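Local coordinates for transcriptional regulator, PadR family (Bacillus cereus, PDB 4ESB), which probably binds DNA as a dimer through a winged helix-turn-helix domain to regulate transcription, as a member of the PadR family, at residues Q4-Y16 and F37-R51. Numbering follows the deposited sequence.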
ATOM      1  N   GLN A   4      -2.428   0.306  -9.533  1.00119.94           N
ATOM      2  CA  GLN A   4      -1.371  -0.657  -9.235  1.00119.34           C
ATOM      3  C   GLN A   4      -1.252  -0.943  -7.738  1.00119.19           C
ATOM      4  O   GLN A   4      -0.800  -2.014  -7.333  1.00101.88           O
ATOM      5  CB  GLN A   4      -0.029  -0.143  -9.765  1.00120.27           C
ATOM      6  CG  GLN A   4       0.508   1.084  -9.035  1.00127.05           C
ATOM      7  CD  GLN A   4      -0.421   2.282  -9.128  1.00112.32           C
ATOM      8  OE1 GLN A   4      -1.422   2.253  -9.845  1.00121.12           O
ATOM      9  NE2 GLN A   4      -0.093   3.342  -8.400  1.00 89.96           N
ATOM     10  N   MET A   5      -1.658   0.024  -6.923  1.00116.84           N
ATOM     11  CA  MET A   5      -1.516  -0.073  -5.477  1.00103.15           C
ATOM     12  C   MET A   5      -2.786  -0.631  -4.842  1.00104.66           C
ATOM     13  O   MET A   5      -2.733  -1.309  -3.815  1.00 96.79           O
ATOM     14  CB  MET A   5      -1.199   1.310  -4.909  1.00 93.74           C
ATOM     15  CG  MET A   5      -0.877   1.341  -3.425  1.00117.54           C
ATOM     16  SD  MET A   5      -0.572   3.027  -2.857  1.00114.51           S
ATOM     17  CE  MET A   5       0.592   3.596  -4.088  1.00 55.76           C
ATOM     18  N   LEU A   6      -3.927  -0.343  -5.463  1.00101.59           N
ATOM     19  CA  LEU A   6      -5.201  -0.909  -5.038  1.00 88.03           C
ATOM     20  C   LEU A   6      -5.116  -2.430  -4.914  1.00 95.18           C
ATOM     21  O   LEU A   6      -5.863  -3.040  -4.150  1.00 93.19           O
ATOM     22  CB  LEU A   6      -6.303  -0.538  -6.032  1.00107.36           C
ATOM     23  CG  LEU A   6      -7.091   0.749  -5.771  1.00 96.68           C
ATOM     24  CD1 LEU A   6      -7.911   1.118  -6.998  1.00 95.19           C
ATOM     25  CD2 LEU A   6      -7.997   0.599  -4.559  1.00 87.37           C
ATOM     26  N   LYS A   7      -4.199  -3.036  -5.665  1.00 93.90           N
ATOM     27  CA  LYS A   7      -4.036  -4.488  -5.662  1.00 93.16           C
ATOM     28  C   LYS A   7      -3.235  -4.973  -4.460  1.00 63.35           C
ATOM     29  O   LYS A   7      -3.389  -6.116  -4.027  1.00 74.78           O
ATOM     30  CB  LYS A   7      -3.359  -4.942  -6.957  1.00105.62           C
ATOM     31  CG  LYS A   7      -4.278  -4.884  -8.162  1.00 98.12           C
ATOM     32  CD  LYS A   7      -3.550  -4.456  -9.421  1.00108.37           C
ATOM     33  CE  LYS A   7      -4.508  -3.781 -10.390  1.00110.57           C
ATOM     34  NZ  LYS A   7      -4.186  -4.067 -11.808  1.00 86.33           N
ATOM     35  N   GLY A   8      -2.383  -4.108  -3.923  1.00 74.54           N
ATOM     36  CA  GLY A   8      -1.601  -4.445  -2.749  1.00 73.06           C
ATOM     37  C   GLY A   8      -2.491  -4.766  -1.563  1.00 79.96           C
ATOM     38  O   GLY A   8      -2.254  -5.728  -0.831  1.00 66.01           O
ATOM     39  N   VAL A   9      -3.535  -3.961  -1.391  1.00 73.86           N
ATOM     40  CA  VAL A   9      -4.400  -4.047  -0.220  1.00 53.31           C
ATOM     41  C   VAL A   9      -5.716  -4.775  -0.492  1.00 44.84           C
ATOM     42  O   VAL A   9      -6.574  -4.862   0.384  1.00 45.01           O
ATOM     43  CB  VAL A   9      -4.751  -2.638   0.294  1.00 55.92           C
ATOM     44  CG1 VAL A   9      -3.485  -1.858   0.616  1.00 53.05           C
ATOM     45  CG2 VAL A   9      -5.593  -1.897  -0.737  1.00 67.01           C
ATOM     46  N   LEU A  10      -5.874  -5.300  -1.702  1.00 46.17           N
ATOM     47  CA  LEU A  10      -7.143  -5.892  -2.115  1.00 44.16           C
ATOM     48  C   LEU A  10      -7.405  -7.225  -1.416  1.00 43.12           C
ATOM     49  O   LEU A  10      -8.535  -7.514  -1.021  1.00 42.79           O
ATOM     50  CB  LEU A  10      -7.173  -6.070  -3.634  1.00 51.32           C
ATOM     51  CG  LEU A  10      -8.431  -6.685  -4.250  1.00 49.54           C
ATOM     52  CD1 LEU A  10      -9.659  -5.821  -3.998  1.00 44.89           C
ATOM     53  CD2 LEU A  10      -8.219  -6.888  -5.739  1.00 53.49           C
ATOM     54  N   GLU A  11      -6.362  -8.034  -1.268  1.00 47.30           N
ATOM     55  CA  GLU A  11      -6.482  -9.312  -0.576  1.00 39.07           C
ATOM     56  C   GLU A  11      -6.947  -9.099   0.862  1.00 38.42           C
ATOM     57  O   GLU A  11      -7.791  -9.837   1.367  1.00 44.50           O
ATOM     58  CB  GLU A  11      -5.143 -10.055  -0.596  1.00 45.17           C
ATOM     59  CG  GLU A  11      -5.156 -11.393   0.128  1.00 55.02           C
ATOM     60  CD  GLU A  11      -4.039 -12.315  -0.324  1.00 52.14           C
ATOM     61  OE1 GLU A  11      -3.294 -11.938  -1.252  1.00 62.02           O
ATOM     62  OE2 GLU A  11      -3.906 -13.418   0.247  1.00 62.77           O
ATOM     63  N   GLY A  12      -6.400  -8.077   1.509  1.00 35.79           N
ATOM     64  CA  GLY A  12      -6.747  -7.766   2.885  1.00 38.90           C
ATOM     65  C   GLY A  12      -8.172  -7.273   3.042  1.00 40.75           C
ATOM     66  O   GLY A  12      -8.851  -7.603   4.014  1.00 42.33           O
ATOM     67  N   CYS A  13      -8.632  -6.477   2.084  1.00 44.28           N
ATOM     68  CA  CYS A  13      -9.985  -5.931   2.136  1.00 36.13           C
ATOM     69  C   CYS A  13     -11.008  -7.016   1.823  1.00 33.21           C
ATOM     70  O   CYS A  13     -12.126  -6.996   2.330  1.00 34.87           O
ATOM     71  CB  CYS A  13     -10.129  -4.764   1.161  1.00 38.56           C
ATOM     72  SG  CYS A  13      -9.196  -3.295   1.657  1.00 41.95           S
ATOM     73  N   ILE A  14     -10.613  -7.960   0.979  1.00 31.06           N
ATOM     74  CA  ILE A  14     -11.435  -9.128   0.696  1.00 33.36           C
ATOM     75  C   ILE A  14     -11.585  -9.995   1.948  1.00 44.55           C
ATOM     76  O   ILE A  14     -12.677 -10.475   2.249  1.00 46.81           O
ATOM     77  CB  ILE A  14     -10.848  -9.963  -0.459  1.00 35.46           C
ATOM     78  CG1 ILE A  14     -11.205  -9.311  -1.794  1.00 34.18           C
ATOM     79  CG2 ILE A  14     -11.369 -11.397  -0.414  1.00 32.63           C
ATOM     80  CD1 ILE A  14     -10.636 -10.016  -3.006  1.00 37.19           C
ATOM     81  N   LEU A  15     -10.491 -10.192   2.679  1.00 41.77           N
ATOM     82  CA  LEU A  15     -10.550 -10.955   3.920  1.00 38.34           C
ATOM     83  C   LEU A  15     -11.430 -10.242   4.938  1.00 41.68           C
ATOM     84  O   LEU A  15     -12.217 -10.883   5.637  1.00 38.30           O
ATOM     85  CB  LEU A  15      -9.155 -11.173   4.510  1.00 40.91           C
ATOM     86  CG  LEU A  15      -8.225 -12.142   3.776  1.00 45.48           C
ATOM     87  CD1 LEU A  15      -6.846 -12.126   4.415  1.00 37.01           C
ATOM     88  CD2 LEU A  15      -8.794 -13.552   3.776  1.00 40.78           C
ATOM     89  N   TYR A  16     -11.301  -8.921   5.023  1.00 36.61           N
ATOM     90  CA  TYR A  16     -12.114  -8.156   5.961  1.00 33.36           C
ATOM     91  C   TYR A  16     -13.592  -8.367   5.678  1.00 36.77           C
ATOM     92  O   TYR A  16     -14.370  -8.682   6.575  1.00 47.81           O
ATOM     93  CB  TYR A  16     -11.805  -6.662   5.888  1.00 31.03           C
ATOM     94  CG  TYR A  16     -12.688  -5.863   6.816  1.00 41.29           C
ATOM     95  CD1 TYR A  16     -12.455  -5.853   8.184  1.00 46.82           C
ATOM     96  CD2 TYR A  16     -13.770  -5.142   6.329  1.00 46.88           C
ATOM     97  CE1 TYR A  16     -13.267  -5.137   9.042  1.00 49.13           C
ATOM     98  CE2 TYR A  16     -14.587  -4.421   7.179  1.00 42.54           C
ATOM     99  CZ  TYR A  16     -14.330  -4.423   8.534  1.00 57.73           C
ATOM    100  OH  TYR A  16     -15.141  -3.708   9.383  1.00 73.91           O
ATOM    101  N   PHE A  37     -13.513   0.215  -4.893  1.00 55.64           N
ATOM    102  CA  PHE A  37     -12.645  -0.542  -5.793  1.00 59.84           C
ATOM    103  C   PHE A  37     -13.333  -0.657  -7.148  1.00 56.68           C
ATOM    104  O   PHE A  37     -13.805  -1.727  -7.529  1.00 61.95           O
ATOM    105  CB  PHE A  37     -12.352  -1.938  -5.241  1.00 55.09           C
ATOM    106  CG  PHE A  37     -11.539  -1.939  -3.979  1.00 59.35           C
ATOM    107  CD1 PHE A  37     -12.137  -1.714  -2.747  1.00 54.25           C
ATOM    108  CD2 PHE A  37     -10.175  -2.180  -4.020  1.00 58.08           C
ATOM    109  CE1 PHE A  37     -11.388  -1.722  -1.583  1.00 45.75           C
ATOM    110  CE2 PHE A  37      -9.421  -2.190  -2.859  1.00 61.43           C
ATOM    111  CZ  PHE A  37     -10.028  -1.961  -1.641  1.00 54.09           C
ATOM    112  N   THR A  38     -13.381   0.453  -7.875  1.00 71.72           N
ATOM    113  CA  THR A  38     -14.206   0.552  -9.077  1.00 80.02           C
ATOM    114  C   THR A  38     -13.738  -0.334 -10.231  1.00 67.00           C
ATOM    115  O   THR A  38     -14.511  -0.631 -11.139  1.00 60.37           O
ATOM    116  CB  THR A  38     -14.282   2.010  -9.576  1.00 72.64           C
ATOM    117  OG1 THR A  38     -12.960   2.512  -9.803  1.00 70.97           O
ATOM    118  CG2 THR A  38     -14.987   2.889  -8.549  1.00 62.67           C
ATOM    119  N   PHE A  39     -12.480  -0.758 -10.198  1.00 66.07           N
ATOM    120  CA  PHE A  39     -11.920  -1.528 -11.306  1.00 53.40           C
ATOM    121  C   PHE A  39     -12.171  -3.029 -11.183  1.00 74.11           C
ATOM    122  O   PHE A  39     -12.000  -3.761 -12.158  1.00 65.27           O
ATOM    123  CB  PHE A  39     -10.415  -1.286 -11.418  1.00 71.81           C
ATOM    124  CG  PHE A  39      -9.601  -2.113 -10.469  1.00 88.38           C
ATOM    125  CD1 PHE A  39      -9.126  -3.360 -10.847  1.00 94.48           C
ATOM    126  CD2 PHE A  39      -9.313  -1.648  -9.195  1.00 68.19           C
ATOM    127  CE1 PHE A  39      -8.377  -4.126  -9.973  1.00104.34           C
ATOM    128  CE2 PHE A  39      -8.565  -2.409  -8.318  1.00 90.21           C
ATOM    129  CZ  PHE A  39      -8.096  -3.650  -8.706  1.00 92.70           C
ATOM    130  N   VAL A  40     -12.565  -3.499 -10.002  1.00 59.71           N
ATOM    131  CA  VAL A  40     -12.696  -4.939  -9.794  1.00 58.76           C
ATOM    132  C   VAL A  40     -13.946  -5.507 -10.459  1.00 56.84           C
ATOM    133  O   VAL A  40     -14.979  -4.845 -10.557  1.00 56.33           O
ATOM    134  CB  VAL A  40     -12.702  -5.338  -8.294  1.00 47.56           C
ATOM    135  CG1 VAL A  40     -11.525  -4.710  -7.567  1.00 58.86           C
ATOM    136  CG2 VAL A  40     -14.020  -4.969  -7.627  1.00 59.36           C
ATOM    137  N   SER A  41     -13.824  -6.744 -10.923  1.00 56.20           N
ATOM    138  CA  SER A  41     -14.943  -7.503 -11.452  1.00 38.96           C
ATOM    139  C   SER A  41     -14.724  -8.953 -11.033  1.00 45.00           C
ATOM    140  O   SER A  41     -13.627  -9.313 -10.607  1.00 48.56           O
ATOM    141  CB  SER A  41     -14.990  -7.400 -12.974  1.00 45.05           C
ATOM    142  OG  SER A  41     -13.873  -8.058 -13.546  1.00 45.62           O
ATOM    143  N   GLU A  42     -15.752  -9.785 -11.152  1.00 36.21           N
ATOM    144  CA  GLU A  42     -15.611 -11.190 -10.796  1.00 33.16           C
ATOM    145  C   GLU A  42     -14.480 -11.796 -11.610  1.00 45.40           C
ATOM    146  O   GLU A  42     -13.715 -12.622 -11.110  1.00 47.67           O
ATOM    147  CB  GLU A  42     -16.901 -11.964 -11.063  1.00 40.61           C
ATOM    148  CG  GLU A  42     -17.971 -11.796  -9.999  1.00 22.96           C
ATOM    149  CD  GLU A  42     -19.178 -12.686 -10.246  1.00 50.44           C
ATOM    150  OE1 GLU A  42     -20.166 -12.206 -10.844  1.00 45.61           O
ATOM    151  OE2 GLU A  42     -19.135 -13.865  -9.838  1.00 41.78           O
ATOM    152  N   GLY A  43     -14.378 -11.371 -12.865  1.00 42.79           N
ATOM    153  CA  GLY A  43     -13.377 -11.896 -13.773  1.00 37.84           C
ATOM    154  C   GLY A  43     -11.964 -11.519 -13.374  1.00 41.02           C
ATOM    155  O   GLY A  43     -11.040 -12.322 -13.509  1.00 43.90           O
ATOM    156  N   SER A  44     -11.793 -10.299 -12.876  1.00 37.46           N
ATOM    157  CA  SER A  44     -10.463  -9.790 -12.561  1.00 47.75           C
ATOM    158  C   SER A  44      -9.934 -10.290 -11.214  1.00 47.43           C
ATOM    159  O   SER A  44      -8.725 -10.444 -11.046  1.00 59.94           O
ATOM    160  CB  SER A  44     -10.456  -8.258 -12.598  1.00 36.12           C
ATOM    161  OG  SER A  44     -11.001  -7.702 -11.419  1.00 48.26           O
ATOM    162  N   ILE A  45     -10.828 -10.546 -10.261  1.00 47.24           N
ATOM    163  CA  ILE A  45     -10.411 -11.029  -8.942  1.00 46.70           C
ATOM    164  C   ILE A  45     -10.506 -12.547  -8.811  1.00 43.29           C
ATOM    165  O   ILE A  45     -10.083 -13.110  -7.804  1.00 47.29           O
ATOM    166  CB  ILE A  45     -11.241 -10.402  -7.791  1.00 41.71           C
ATOM    167  CG1 ILE A  45     -12.664 -10.973  -7.769  1.00 46.63           C
ATOM    168  CG2 ILE A  45     -11.252  -8.882  -7.901  1.00 47.32           C
ATOM    169  CD1 ILE A  45     -13.505 -10.475  -6.609  1.00 46.58           C
ATOM    170  N   TYR A  46     -11.059 -13.208  -9.822  1.00 40.38           N
ATOM    171  CA  TYR A  46     -11.282 -14.651  -9.744  1.00 48.54           C
ATOM    172  C   TYR A  46     -10.002 -15.419  -9.422  1.00 46.64           C
ATOM    173  O   TYR A  46      -9.987 -16.251  -8.515  1.00 53.11           O
ATOM    174  CB  TYR A  46     -11.900 -15.184 -11.040  1.00 39.35           C
ATOM    175  CG  TYR A  46     -12.250 -16.647 -10.980  1.00 38.47           C
ATOM    176  CD1 TYR A  46     -13.124 -17.129 -10.016  1.00 36.81           C
ATOM    177  CD2 TYR A  46     -11.714 -17.548 -11.891  1.00 40.52           C
ATOM    178  CE1 TYR A  46     -13.451 -18.466  -9.955  1.00 39.27           C
ATOM    179  CE2 TYR A  46     -12.035 -18.888 -11.840  1.00 43.99           C
ATOM    180  CZ  TYR A  46     -12.902 -19.343 -10.867  1.00 45.99           C
ATOM    181  OH  TYR A  46     -13.233 -20.674 -10.808  1.00 50.80           O
ATOM    182  N   PRO A  47      -8.917 -15.143 -10.165  1.00 55.54           N
ATOM    183  CA  PRO A  47      -7.667 -15.873  -9.925  1.00 51.73           C
ATOM    184  C   PRO A  47      -7.134 -15.636  -8.512  1.00 50.93           C
ATOM    185  O   PRO A  47      -6.465 -16.503  -7.944  1.00 43.33           O
ATOM    186  CB  PRO A  47      -6.708 -15.286 -10.968  1.00 43.35           C
ATOM    187  CG  PRO A  47      -7.578 -14.618 -11.977  1.00 49.99           C
ATOM    188  CD  PRO A  47      -8.763 -14.127 -11.219  1.00 50.14           C
ATOM    189  N   LEU A  48      -7.424 -14.465  -7.956  1.00 37.07           N
ATOM    190  CA  LEU A  48      -7.031 -14.152  -6.591  1.00 42.91           C
ATOM    191  C   LEU A  48      -7.861 -14.964  -5.601  1.00 49.30           C
ATOM    192  O   LEU A  48      -7.347 -15.413  -4.581  1.00 54.83           O
ATOM    193  CB  LEU A  48      -7.185 -12.653  -6.320  1.00 31.57           C
ATOM    194  CG  LEU A  48      -6.979 -12.182  -4.878  1.00 51.74           C
ATOM    195  CD1 LEU A  48      -5.603 -12.586  -4.369  1.00 45.58           C
ATOM    196  CD2 LEU A  48      -7.166 -10.675  -4.778  1.00 33.26           C
ATOM    197  N   LEU A  49      -9.139 -15.164  -5.912  1.00 46.11           N
ATOM    198  CA  LEU A  49     -10.009 -15.971  -5.059  1.00 45.06           C
ATOM    199  C   LEU A  49      -9.589 -17.439  -5.087  1.00 43.47           C
ATOM    200  O   LEU A  49      -9.662 -18.130  -4.073  1.00 47.47           O
ATOM    201  CB  LEU A  49     -11.473 -15.858  -5.495  1.00 40.76           C
ATOM    202  CG  LEU A  49     -12.230 -14.564  -5.194  1.00 44.62           C
ATOM    203  CD1 LEU A  49     -13.668 -14.719  -5.658  1.00 39.65           C
ATOM    204  CD2 LEU A  49     -12.179 -14.206  -3.716  1.00 38.97           C
ATOM    205  N   LEU A  50      -9.161 -17.912  -6.253  1.00 49.90           N
ATOM    206  CA  LEU A  50      -8.729 -19.298  -6.396  1.00 50.57           C
ATOM    207  C   LEU A  50      -7.480 -19.537  -5.566  1.00 49.95           C
ATOM    208  O   LEU A  50      -7.281 -20.614  -5.005  1.00 50.55           O
ATOM    209  CB  LEU A  50      -8.426 -19.619  -7.860  1.00 41.71           C
ATOM    210  CG  LEU A  50      -9.606 -19.816  -8.812  1.00 51.91           C
ATOM    211  CD1 LEU A  50      -9.100 -19.913 -10.243  1.00 35.85           C
ATOM    212  CD2 LEU A  50     -10.402 -21.056  -8.438  1.00 34.68           C
ATOM    213  N   ARG A  51      -6.637 -18.515  -5.498  1.00 45.37           N
ATOM    214  CA  ARG A  51      -5.361 -18.616  -4.814  1.00 54.60           C
ATOM    215  C   ARG A  51      -5.545 -18.496  -3.304  1.00 57.32           C
ATOM    216  O   ARG A  51      -4.921 -19.227  -2.538  1.00 65.52           O
ATOM    217  CB  ARG A  51      -4.416 -17.533  -5.334  1.00 55.39           C
ATOM    218  CG  ARG A  51      -3.019 -17.590  -4.757  1.00 75.27           C
ATOM    219  CD  ARG A  51      -2.070 -16.701  -5.545  1.00 78.38           C
ATOM    220  NE  ARG A  51      -2.223 -15.289  -5.201  1.00 90.39           N
ATOM    221  CZ  ARG A  51      -1.657 -14.707  -4.147  1.00 94.23           C
ATOM    222  NH1 ARG A  51      -0.897 -15.411  -3.316  1.00 90.08           N
ATOM    223  NH2 ARG A  51      -1.855 -13.416  -3.918  1.00 76.56           N
TER
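Leu10, on the first helix of the winged helix-turn-helix domain, packs between Phe37 and Leu48 and so joins the N-terminal segment to the turn and helix 42-54, the second helix of the helix-turn-helix and by its place in the fold probably the DNA-recognition helix. Helices 10-16 and 42-51 cross at -76°, their axes 11.5 Å apart, and apolar side chains dominate. With CG anti to the backbone N (chi1 180°), Leu10 sends CD1 to CD2 of Phe37 at 3.7 Å, while its CD2 meets the CD2 methyl of Leu48. Ile14 reaches that same Leu48 methyl tip to tip through CD1, at 4.0 Å. The Phe37 ring wedges among Leu6, Leu10 and Cys13: Leu6 CD2 lies 3.6 Å from Phe37 CE2, and Val9 CG2 borders the ring edge. Cys13 SG adds a sulfur-aromatic contact, 4.9 Å from the centroid of the Phe37 ring, in an oblique approach to the ring. Val98, Leu101 and Thr97 of the second subunit pack on Val9, Cys13 and Phe37 respectively, so this cluster also borders the dimer interface. Phe39, in the type I turn 37-40, carries Val40 CG1 over the centre of one face; Leu6 CB and the bent Lys7 chain approach obliquely. Ser41 and Ser44 form a capping box starting helix 42-51, Ser44 N donating to Ser41 OG and Ser41 N to Ser44 OG. At the other end Arg51, also salt-bridged to Glu55 through NH1, meets Glu11 with carboxylate and guanidinium planes 77° apart; the salt bridge spans 3.4 Å from Arg51 NH2 to Glu11 OE1.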